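Local coordinates for protein glucosamine-6-phosphate deaminase (Bacillus subtilis, PDB 2BKX) that belongs to the glucosamine-6-phosphate isomerase/6-phosphogluconolactonase family of Rossmann-like alpha/beta proteins and holds fructose -6-phosphate in a pocket at the C-terminal ends of its parallel strands, at residues T63-E68 / H99-G104; S150-V155 / I184-S189. One frame throughout, in Å; residues are numbered along the deposited sequence.

Interaction 1 (T63-E68 / H99-G104); sequences TVNLDE and HFIPNG. With F6R (fructose -6-phosphate), chain C.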
ATOM      1  N   THR A  63      -7.619   9.471   4.364  1.00  6.36           N
ATOM      2  CA  THR A  63      -6.844   8.350   3.817  1.00  6.58           C
ATOM      3  C   THR A  63      -7.653   7.488   2.880  1.00  5.87           C
ATOM      4  O   THR A  63      -8.884   7.343   3.045  1.00  5.61           O
ATOM      5  CB  THR A  63      -6.242   7.483   4.944  1.00  8.10           C
ATOM      6  OG1 THR A  63      -7.257   6.772   5.653  1.00  6.63           O
ATOM      7  CG2 THR A  63      -5.483   8.332   5.941  1.00  8.57           C
ATOM      8  N   VAL A  64      -6.939   6.897   1.907  1.00  6.19           N
ATOM      9  CA  VAL A  64      -7.514   5.902   1.003  1.00  6.28           C
ATOM     10  C   VAL A  64      -6.553   4.710   0.995  1.00  5.33           C
ATOM     11  O   VAL A  64      -5.328   4.874   0.891  1.00  7.54           O
ATOM     12  CB  VAL A  64      -7.763   6.424  -0.430  1.00  7.45           C
ATOM     13  CG1 VAL A  64      -8.846   7.471  -0.389  1.00 10.24           C
ATOM     14  CG2 VAL A  64      -6.537   7.018  -1.051  1.00 10.40           C
ATOM     15  N   ASN A  65      -7.109   3.509   1.136  1.00  4.37           N
ATOM     16  CA  ASN A  65      -6.300   2.312   1.114  1.00  5.12           C
ATOM     17  C   ASN A  65      -6.283   1.677  -0.275  1.00  5.37           C
ATOM     18  O   ASN A  65      -7.236   1.799  -1.053  1.00  6.31           O
ATOM     19  CB  ASN A  65      -6.777   1.294   2.157  1.00  4.83           C
ATOM     20  CG  ASN A  65      -5.949   1.327   3.403  1.00  5.13           C
ATOM     21  OD1 ASN A  65      -5.099   0.403   3.644  1.00  9.73           O
ATOM     22  ND2 ASN A  65      -6.100   2.363   4.164  1.00  3.99           N
ATOM     23  N   LEU A  66      -5.205   0.966  -0.558  1.00  6.21           N
ATOM     24  CA  LEU A  66      -5.033   0.293  -1.836  1.00  6.47           C
ATOM     25  C   LEU A  66      -6.069  -0.757  -2.122  1.00  6.89           C
ATOM     26  O   LEU A  66      -6.515  -0.913  -3.258  1.00  7.94           O
ATOM     27  CB  LEU A  66      -3.652  -0.374  -1.904  1.00  7.28           C
ATOM     28  CG  LEU A  66      -2.452   0.528  -2.065  1.00  7.17           C
ATOM     29  CD1 LEU A  66      -1.151  -0.214  -1.777  1.00  8.14           C
ATOM     30  CD2 LEU A  66      -2.391   1.092  -3.467  1.00  7.11           C
ATOM     31  N   ASP A  67      -6.400  -1.550  -1.109  1.00  6.51           N
ATOM     32  CA  ASP A  67      -7.067  -2.808  -1.400  1.00  7.86           C
ATOM     33  C   ASP A  67      -7.839  -3.389  -0.242  1.00  7.04           C
ATOM     34  O   ASP A  67      -7.704  -2.964   0.909  1.00  6.61           O
ATOM     35  CB  ASP A  67      -6.074  -3.837  -1.998  1.00  9.61           C
ATOM     36  CG  ASP A  67      -4.757  -3.886  -1.356  0.50 10.67           C
ATOM     37  OD1 ASP A  67      -3.831  -4.109  -2.174  0.50 11.10           O
ATOM     38  OD2 ASP A  67      -4.597  -3.739  -0.107  0.50 11.94           O
ATOM     39  N   GLU A  68      -8.689  -4.365  -0.560  1.00  6.01           N
ATOM     40  CA  GLU A  68      -9.438  -5.134   0.434  1.00  6.73           C
ATOM     41  C   GLU A  68      -9.778  -6.464  -0.180  1.00  6.18           C
ATOM     42  O   GLU A  68      -9.960  -6.575  -1.400  1.00  7.35           O
ATOM     43  CB  GLU A  68     -10.705  -4.418   0.861  1.00  6.64           C
ATOM     44  CG  GLU A  68     -11.610  -5.146   1.855  1.00  6.20           C
ATOM     45  CD  GLU A  68     -10.946  -5.466   3.189  1.00  7.78           C
ATOM     46  OE1 GLU A  68     -10.023  -6.309   3.233  1.00  6.78           O
ATOM     47  OE2 GLU A  68     -11.340  -4.821   4.203  1.00 10.58           O
ATOM     48  N   HIS A  99     -11.498   8.014   6.661  1.00  5.66           N
ATOM     49  CA  HIS A  99     -10.652   6.875   6.303  1.00  5.85           C
ATOM     50  C   HIS A  99     -11.492   6.010   5.369  1.00  6.29           C
ATOM     51  O   HIS A  99     -12.545   5.521   5.775  1.00  7.30           O
ATOM     52  CB  HIS A  99     -10.271   6.047   7.531  1.00  6.22           C
ATOM     53  CG  HIS A  99      -9.389   6.771   8.509  1.00  7.06           C
ATOM     54  ND1 HIS A  99      -8.190   7.344   8.125  1.00  7.93           N
ATOM     55  CD2 HIS A  99      -9.506   6.999   9.849  1.00  9.69           C
ATOM     56  CE1 HIS A  99      -7.629   7.923   9.179  1.00  9.27           C
ATOM     57  NE2 HIS A  99      -8.422   7.753  10.232  1.00  9.37           N
ATOM     58  N   PHE A 100     -11.009   5.814   4.146  1.00  5.33           N
ATOM     59  CA  PHE A 100     -11.708   5.093   3.122  1.00  5.51           C
ATOM     60  C   PHE A 100     -10.933   3.844   2.703  1.00  5.67           C
ATOM     61  O   PHE A 100      -9.707   3.863   2.531  1.00  5.58           O
ATOM     62  CB  PHE A 100     -11.917   6.002   1.916  1.00  6.69           C
ATOM     63  CG  PHE A 100     -12.696   7.260   2.256  1.00  5.89           C
ATOM     64  CD1 PHE A 100     -12.083   8.492   2.281  1.00  7.91           C
ATOM     65  CD2 PHE A 100     -14.021   7.186   2.616  1.00  8.76           C
ATOM     66  CE1 PHE A 100     -12.803   9.624   2.606  1.00  9.05           C
ATOM     67  CE2 PHE A 100     -14.733   8.313   2.920  1.00  9.86           C
ATOM     68  CZ  PHE A 100     -14.140   9.525   2.917  1.00  7.15           C
ATOM     69  N   ILE A 101     -11.676   2.746   2.563  1.00  6.62           N
ATOM     70  CA  ILE A 101     -11.138   1.459   2.179  1.00  6.88           C
ATOM     71  C   ILE A 101     -12.227   0.778   1.333  1.00  7.33           C
ATOM     72  O   ILE A 101     -13.405   0.900   1.659  1.00  8.40           O
ATOM     73  CB  ILE A 101     -10.815   0.617   3.436  1.00  7.19           C
ATOM     74  CG1 ILE A 101      -9.892   1.367   4.433  1.00  7.92           C
ATOM     75  CG2 ILE A 101     -10.255  -0.729   3.057  1.00  8.07           C
ATOM     76  CD1 ILE A 101      -9.661   0.659   5.743  1.00  9.45           C
ATOM     77  N   PRO A 102     -11.857   0.062   0.261  1.00  7.07           N
ATOM     78  CA  PRO A 102     -12.938  -0.573  -0.533  1.00  8.39           C
ATOM     79  C   PRO A 102     -13.737  -1.563   0.286  1.00  8.15           C
ATOM     80  O   PRO A 102     -13.172  -2.243   1.136  1.00  7.88           O
ATOM     81  CB  PRO A 102     -12.169  -1.274  -1.647  1.00  8.52           C
ATOM     82  CG  PRO A 102     -10.893  -0.556  -1.709  1.00  8.31           C
ATOM     83  CD  PRO A 102     -10.539  -0.167  -0.331  1.00  8.26           C
ATOM     84  N   ASN A 103     -15.047  -1.621   0.067  1.00  9.14           N
ATOM     85  CA  ASN A 103     -15.905  -2.531   0.791  1.00 10.09           C
ATOM     86  C   ASN A 103     -15.950  -3.883   0.087  1.00 11.03           C
ATOM     87  O   ASN A 103     -16.692  -4.051  -0.879  1.00  9.94           O
ATOM     88  CB  ASN A 103     -17.323  -1.943   0.935  1.00 10.53           C
ATOM     89  CG  ASN A 103     -18.277  -2.872   1.638  1.00 11.85           C
ATOM     90  OD1 ASN A 103     -17.876  -3.908   2.198  1.00 13.72           O
ATOM     91  ND2 ASN A 103     -19.568  -2.512   1.622  1.00 13.68           N
ATOM     92  N   GLY A 104     -15.141  -4.834   0.575  1.00 11.50           N
ATOM     93  CA  GLY A 104     -15.076  -6.160  -0.016  1.00 12.57           C
ATOM     94  C   GLY A 104     -16.329  -6.982   0.197  1.00 12.54           C
ATOM     95  O   GLY A 104     -16.475  -8.040  -0.407  1.00 12.86           O
TER
HETATM   96  C1  F6R C1243      -0.698  -3.650   0.439  1.00 16.24           C
HETATM   97  C2  F6R C1243      -0.706  -4.257  -0.950  1.00 12.72           C
HETATM   98  C3  F6R C1243       0.201  -5.398  -1.429  1.00  8.62           C
HETATM   99  C4  F6R C1243       1.412  -5.656  -0.511  1.00  6.82           C
HETATM  100  C5  F6R C1243       2.326  -6.766  -1.004  1.00  7.20           C
HETATM  101  C6  F6R C1243       3.476  -7.019  -0.036  1.00  6.19           C
HETATM  102  O1  F6R C1243      -1.901  -2.904   0.709  1.00 14.45           O
HETATM  103  O2  F6R C1243      -1.463  -3.756  -1.752  1.00 18.38           O
HETATM  104  O3  F6R C1243       0.738  -5.044  -2.691  1.00  8.67           O
HETATM  105  O4  F6R C1243       2.157  -4.447  -0.408  1.00  7.31           O
HETATM  106  O5  F6R C1243       1.611  -7.971  -1.249  1.00  7.57           O
HETATM  107  O6  F6R C1243       2.935  -7.533   1.190  1.00  5.77           O
HETATM  108  P   F6R C1243       3.886  -7.659   2.465  1.00  5.35           P
HETATM  109  O1P F6R C1243       4.195  -6.257   2.911  1.00  5.89           O
HETATM  110  O2P F6R C1243       5.130  -8.360   1.988  1.00  6.22           O
HETATM  111  O3P F6R C1243       3.120  -8.421   3.497  1.00  5.38           O
HETATM  112  O   HOH W   1      -7.785   4.457   4.447  1.00  7.67           O
HETATM  113  O   HOH W   2     -14.565  -5.191   3.659  1.00 16.89           O
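Phe-100 O is gripped from two directions: Asn-65 N donates to it at 3.0 Å, and a water donates to it as well. The same water accepts from Asn-65 ND2 and bonds Thr-63 OG1, 2.7 Å from its oxygen, and so ties the amide and hydroxyl of one strand to the carbonyl of the other. Thr-63 OG1 has a second partner, His-99 ND1, at 2.7 Å. The hydroxyl meets the imidazole at its edge, near the ring plane, and is brought there by a chi1 of 69° that sets OG1 between the backbone N and the carbonyl carbon. Ser-94 binds the other ring nitrogen and Phe-89 stacks on the imidazole, fixing its rotation. Phe-100 N completes the backbone pairing by donating to Thr-63 O at 2.8 Å. These bonds join parallel strands 62-69 and 99-100, the two ends of a beta-alpha-beta unit whose helix 80-89 packs against Thr-63 and Asn-65. On the opposite face of the sheet from Thr-63 and His-99, Val-64 CG1 touches Phe-100 CB at 4.1 Å, and helix 109-122 covers that face. Past the paired residues, Ile-101 lies alongside Asn-65, CG1 against CB at 3.9 Å. Glu-68 then sets its CB 3.3 Å from Pro-102 O; its chain, bent at chi2 (60°), turns the carboxylate to His-81 and Tyr-80 N, while a water links OE2 to Gly-104 N. The Asp-67 side chain starts away from 99-104 and, in the one of its two conformers described here, its OD2 accepts a hydrogen bond from O1 of fructose -6-phosphate in the ligand pocket, where Leu-66 CD1 lies 3.6 Å from the ligand's O2.

Interaction 2 (S150-V155 / I184-S189); sequences SRTHVV and IQTILS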
ATOM      1  N   SER A 150      -5.039   0.640 -15.802  1.00  6.00           N
ATOM      2  CA  SER A 150      -6.075   0.098 -14.946  1.00  6.24           C
ATOM      3  C   SER A 150      -6.497   1.062 -13.851  1.00  5.67           C
ATOM      4  O   SER A 150      -5.687   1.841 -13.334  1.00  6.69           O
ATOM      5  CB  SER A 150      -5.589  -1.206 -14.324  1.00  5.78           C
ATOM      6  OG  SER A 150      -4.397  -1.075 -13.598  1.00  6.75           O
ATOM      7  N   ARG A 151      -7.782   0.968 -13.509  1.00  6.24           N
ATOM      8  CA  ARG A 151      -8.412   1.735 -12.438  1.00  6.39           C
ATOM      9  C   ARG A 151      -8.869   0.753 -11.351  1.00  6.23           C
ATOM     10  O   ARG A 151      -8.556  -0.435 -11.443  1.00  7.65           O
ATOM     11  CB  ARG A 151      -9.566   2.550 -13.017  1.00  7.81           C
ATOM     12  CG  ARG A 151      -9.090   3.632 -13.974  1.00 10.49           C
ATOM     13  CD  ARG A 151      -8.564   4.836 -13.252  1.00 13.32           C
ATOM     14  NE  ARG A 151      -8.157   5.889 -14.191  1.00 15.38           N
ATOM     15  CZ  ARG A 151      -7.775   7.071 -13.817  1.00 15.92           C
ATOM     16  NH1 ARG A 151      -7.400   7.968 -14.740  1.00 18.70           N
ATOM     17  NH2 ARG A 151      -7.705   7.356 -12.532  1.00 18.61           N
ATOM     18  N   THR A 152      -9.554   1.233 -10.312  1.00  6.33           N
ATOM     19  CA  THR A 152      -9.912   0.344  -9.223  1.00  6.61           C
ATOM     20  C   THR A 152     -10.766  -0.785  -9.807  1.00  6.35           C
ATOM     21  O   THR A 152     -11.689  -0.534 -10.610  1.00  8.21           O
ATOM     22  CB  THR A 152     -10.659   1.117  -8.117  1.00  6.82           C
ATOM     23  OG1 THR A 152      -9.845   2.191  -7.597  1.00  7.46           O
ATOM     24  CG2 THR A 152     -11.026   0.225  -6.990  1.00  6.93           C
ATOM     25  N   HIS A 153     -10.475  -2.032  -9.430  1.00  5.94           N
ATOM     26  CA  HIS A 153     -11.121  -3.184 -10.043  1.00  6.46           C
ATOM     27  C   HIS A 153     -11.040  -4.419  -9.176  1.00  6.64           C
ATOM     28  O   HIS A 153     -10.227  -4.473  -8.252  1.00  6.91           O
ATOM     29  CB  HIS A 153     -10.569  -3.451 -11.451  1.00  6.74           C
ATOM     30  CG  HIS A 153      -9.135  -3.890 -11.510  1.00  8.06           C
ATOM     31  ND1 HIS A 153      -8.084  -3.065 -11.205  1.00  9.81           N
ATOM     32  CD2 HIS A 153      -8.588  -5.052 -11.930  1.00 12.64           C
ATOM     33  CE1 HIS A 153      -6.946  -3.728 -11.364  1.00  8.69           C
ATOM     34  NE2 HIS A 153      -7.225  -4.943 -11.792  1.00 12.71           N
ATOM     35  N   VAL A 154     -11.896  -5.388  -9.519  1.00  7.44           N
ATOM     36  CA  VAL A 154     -11.922  -6.716  -8.939  1.00  7.83           C
ATOM     37  C   VAL A 154     -10.903  -7.587  -9.629  1.00  7.85           C
ATOM     38  O   VAL A 154     -10.842  -7.632 -10.843  1.00  9.87           O
ATOM     39  CB  VAL A 154     -13.310  -7.354  -9.057  1.00  8.72           C
ATOM     40  CG1 VAL A 154     -13.356  -8.734  -8.390  1.00  9.27           C
ATOM     41  CG2 VAL A 154     -14.334  -6.455  -8.400  1.00 10.44           C
ATOM     42  N   VAL A 155     -10.071  -8.257  -8.837  1.00  8.09           N
ATOM     43  CA  VAL A 155      -9.002  -9.122  -9.312  1.00  8.51           C
ATOM     44  C   VAL A 155      -9.058 -10.499  -8.707  1.00  8.61           C
ATOM     45  O   VAL A 155      -9.510 -10.678  -7.572  1.00  9.53           O
ATOM     46  CB  VAL A 155      -7.618  -8.506  -9.027  1.00  8.66           C
ATOM     47  CG1 VAL A 155      -7.524  -7.175  -9.758  1.00 11.00           C
ATOM     48  CG2 VAL A 155      -7.368  -8.336  -7.508  1.00  8.96           C
ATOM     49  N   ILE A 184      -3.341   0.513 -11.410  1.00  5.28           N
ATOM     50  CA  ILE A 184      -2.047   1.113 -11.617  1.00  5.68           C
ATOM     51  C   ILE A 184      -2.166   2.604 -11.941  1.00  5.03           C
ATOM     52  O   ILE A 184      -1.382   3.418 -11.439  1.00  5.32           O
ATOM     53  CB  ILE A 184      -1.225   0.349 -12.660  1.00  5.45           C
ATOM     54  CG1 ILE A 184      -0.966  -1.084 -12.178  1.00  7.56           C
ATOM     55  CG2 ILE A 184       0.073   1.074 -12.995  1.00  6.11           C
ATOM     56  CD1 ILE A 184      -0.256  -1.984 -13.120  1.00  7.53           C
ATOM     57  N   GLN A 185      -3.144   2.983 -12.770  1.00  5.75           N
ATOM     58  CA  GLN A 185      -3.303   4.394 -13.046  1.00  6.13           C
ATOM     59  C   GLN A 185      -3.759   5.152 -11.795  1.00  6.11           C
ATOM     60  O   GLN A 185      -3.358   6.293 -11.547  1.00  6.99           O
ATOM     61  CB  GLN A 185      -4.268   4.636 -14.206  1.00  7.81           C
ATOM     62  CG  GLN A 185      -4.480   6.087 -14.515  1.00  9.26           C
ATOM     63  CD  GLN A 185      -3.249   6.776 -14.987  1.00 16.01           C
ATOM     64  OE1 GLN A 185      -2.778   6.500 -16.066  1.00 21.29           O
ATOM     65  NE2 GLN A 185      -2.741   7.716 -14.192  1.00 20.71           N
ATOM     66  N   THR A 186      -4.591   4.517 -10.977  1.00  6.21           N
ATOM     67  CA  THR A 186      -5.011   5.124  -9.713  1.00  6.89           C
ATOM     68  C   THR A 186      -3.785   5.455  -8.834  1.00  6.84           C
ATOM     69  O   THR A 186      -3.669   6.530  -8.219  1.00  9.34           O
ATOM     70  CB  THR A 186      -5.948   4.177  -8.913  1.00  7.62           C
ATOM     71  OG1 THR A 186      -6.841   3.488  -9.800  1.00  7.26           O
ATOM     72  CG2 THR A 186      -6.725   4.958  -7.891  1.00  8.36           C
ATOM     73  N   ILE A 187      -2.860   4.502  -8.779  1.00  6.32           N
ATOM     74  CA  ILE A 187      -1.609   4.682  -8.016  1.00  6.11           C
ATOM     75  C   ILE A 187      -0.706   5.777  -8.631  1.00  6.19           C
ATOM     76  O   ILE A 187      -0.198   6.673  -7.936  1.00  7.11           O
ATOM     77  CB  ILE A 187      -0.879   3.338  -7.915  1.00  6.25           C
ATOM     78  CG1 ILE A 187      -1.689   2.363  -7.041  1.00  6.36           C
ATOM     79  CG2 ILE A 187       0.602   3.502  -7.448  1.00  5.93           C
ATOM     80  CD1 ILE A 187      -1.235   0.914  -7.155  1.00  7.84           C
ATOM     81  N   LEU A 188      -0.558   5.736  -9.955  1.00  6.36           N
ATOM     82  CA  LEU A 188       0.311   6.676 -10.662  1.00  6.72           C
ATOM     83  C   LEU A 188      -0.189   8.107 -10.584  1.00  6.65           C
ATOM     84  O   LEU A 188       0.588   9.036 -10.768  1.00  7.43           O
ATOM     85  CB  LEU A 188       0.469   6.287 -12.117  1.00  7.62           C
ATOM     86  CG  LEU A 188       1.335   5.078 -12.385  1.00  7.40           C
ATOM     87  CD1 LEU A 188       1.265   4.705 -13.848  1.00  8.30           C
ATOM     88  CD2 LEU A 188       2.798   5.286 -11.951  1.00  9.67           C
ATOM     89  N   SER A 189      -1.484   8.310 -10.326  1.00  6.88           N
ATOM     90  CA  SER A 189      -2.020   9.656 -10.153  1.00  7.98           C
ATOM     91  C   SER A 189      -1.610  10.337  -8.856  1.00  7.03           C
ATOM     92  O   SER A 189      -1.843  11.528  -8.696  1.00  9.46           O
ATOM     93  CB  SER A 189      -3.527   9.602 -10.294  1.00  8.63           C
ATOM     94  OG  SER A 189      -3.858   9.265 -11.636  1.00 15.02           O
TER
HETATM   95  O   HOH W   3      -6.450   9.938 -11.984  1.00 28.56           O
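The guanidinium of Arg-151 carries Gln-185 CG on one face, 3.4 Å above the plane and over its centre, while a water sits at its edge, in plane. Gln-185 lies side by side with the arginine, its amide turned 38° from the guanidinium; chi1 of 179° carries CG out over the guanidinium and the bend at chi2 (64°) takes the amide onward, so that the CG methylene does the covering. The edge water accepts from Arg-151 NH2 at 2.9 Å and also bonds Ser-189 OG, bridging the 150-155 loop to Ser-189. NH2 has a charged partner in Glu-117, whose carboxylate also takes hydrogen bonds with Thr-152 OG1 and Thr-186 OG1. One acid thus gathers three side chains from both segments, although the two threonine hydroxyls stand 3.9 Å apart, OG1 to OG1.

Ser-150 holds the start of helix 184-188 with two bonds. Its OG accepts from Ile-184 N at 2.9 Å, and its carbonyl O accepts from Gln-185 N at 2.8 Å, with the donor in the carbonyl plane. Two amide N-H groups in the helix's first turn, which have no preceding helical carbonyl to bind, are thereby satisfied by a residue distant in sequence. Ser-150 OG is also bonded to Ser-147 O. Within the loop, His-153 ND1 donates to Arg-151 O at 2.7 Å, just as the strand begins. From there strand 153-156 pairs antiparallel with 178-181, the strand that leads into helix 184-188, and Thr-152 and Val-154 pack on helix 109-122.

From the N terminus, strand 62-69 comes first; interaction 1 closes the loop through helix 80-89 when strand 99-100 pairs beside it. The chain then runs through helix 109-122 and strand 128-131 before interaction 2 opens, and 150-155 is rejoined by 184-189 after helix 159-165 and strand 178-181. The two loops follow in series, neither enclosing nor crossing the other. One lies at the parallel part of the sheet, the other at its antiparallel extension, and strand 178-181 joins them by pairing with both 62-69 and 153-156. Helix 109-122 touches both contacts, and Leu-66 CD2 packs directly on Ile-187 CG1 at 3.9 Å.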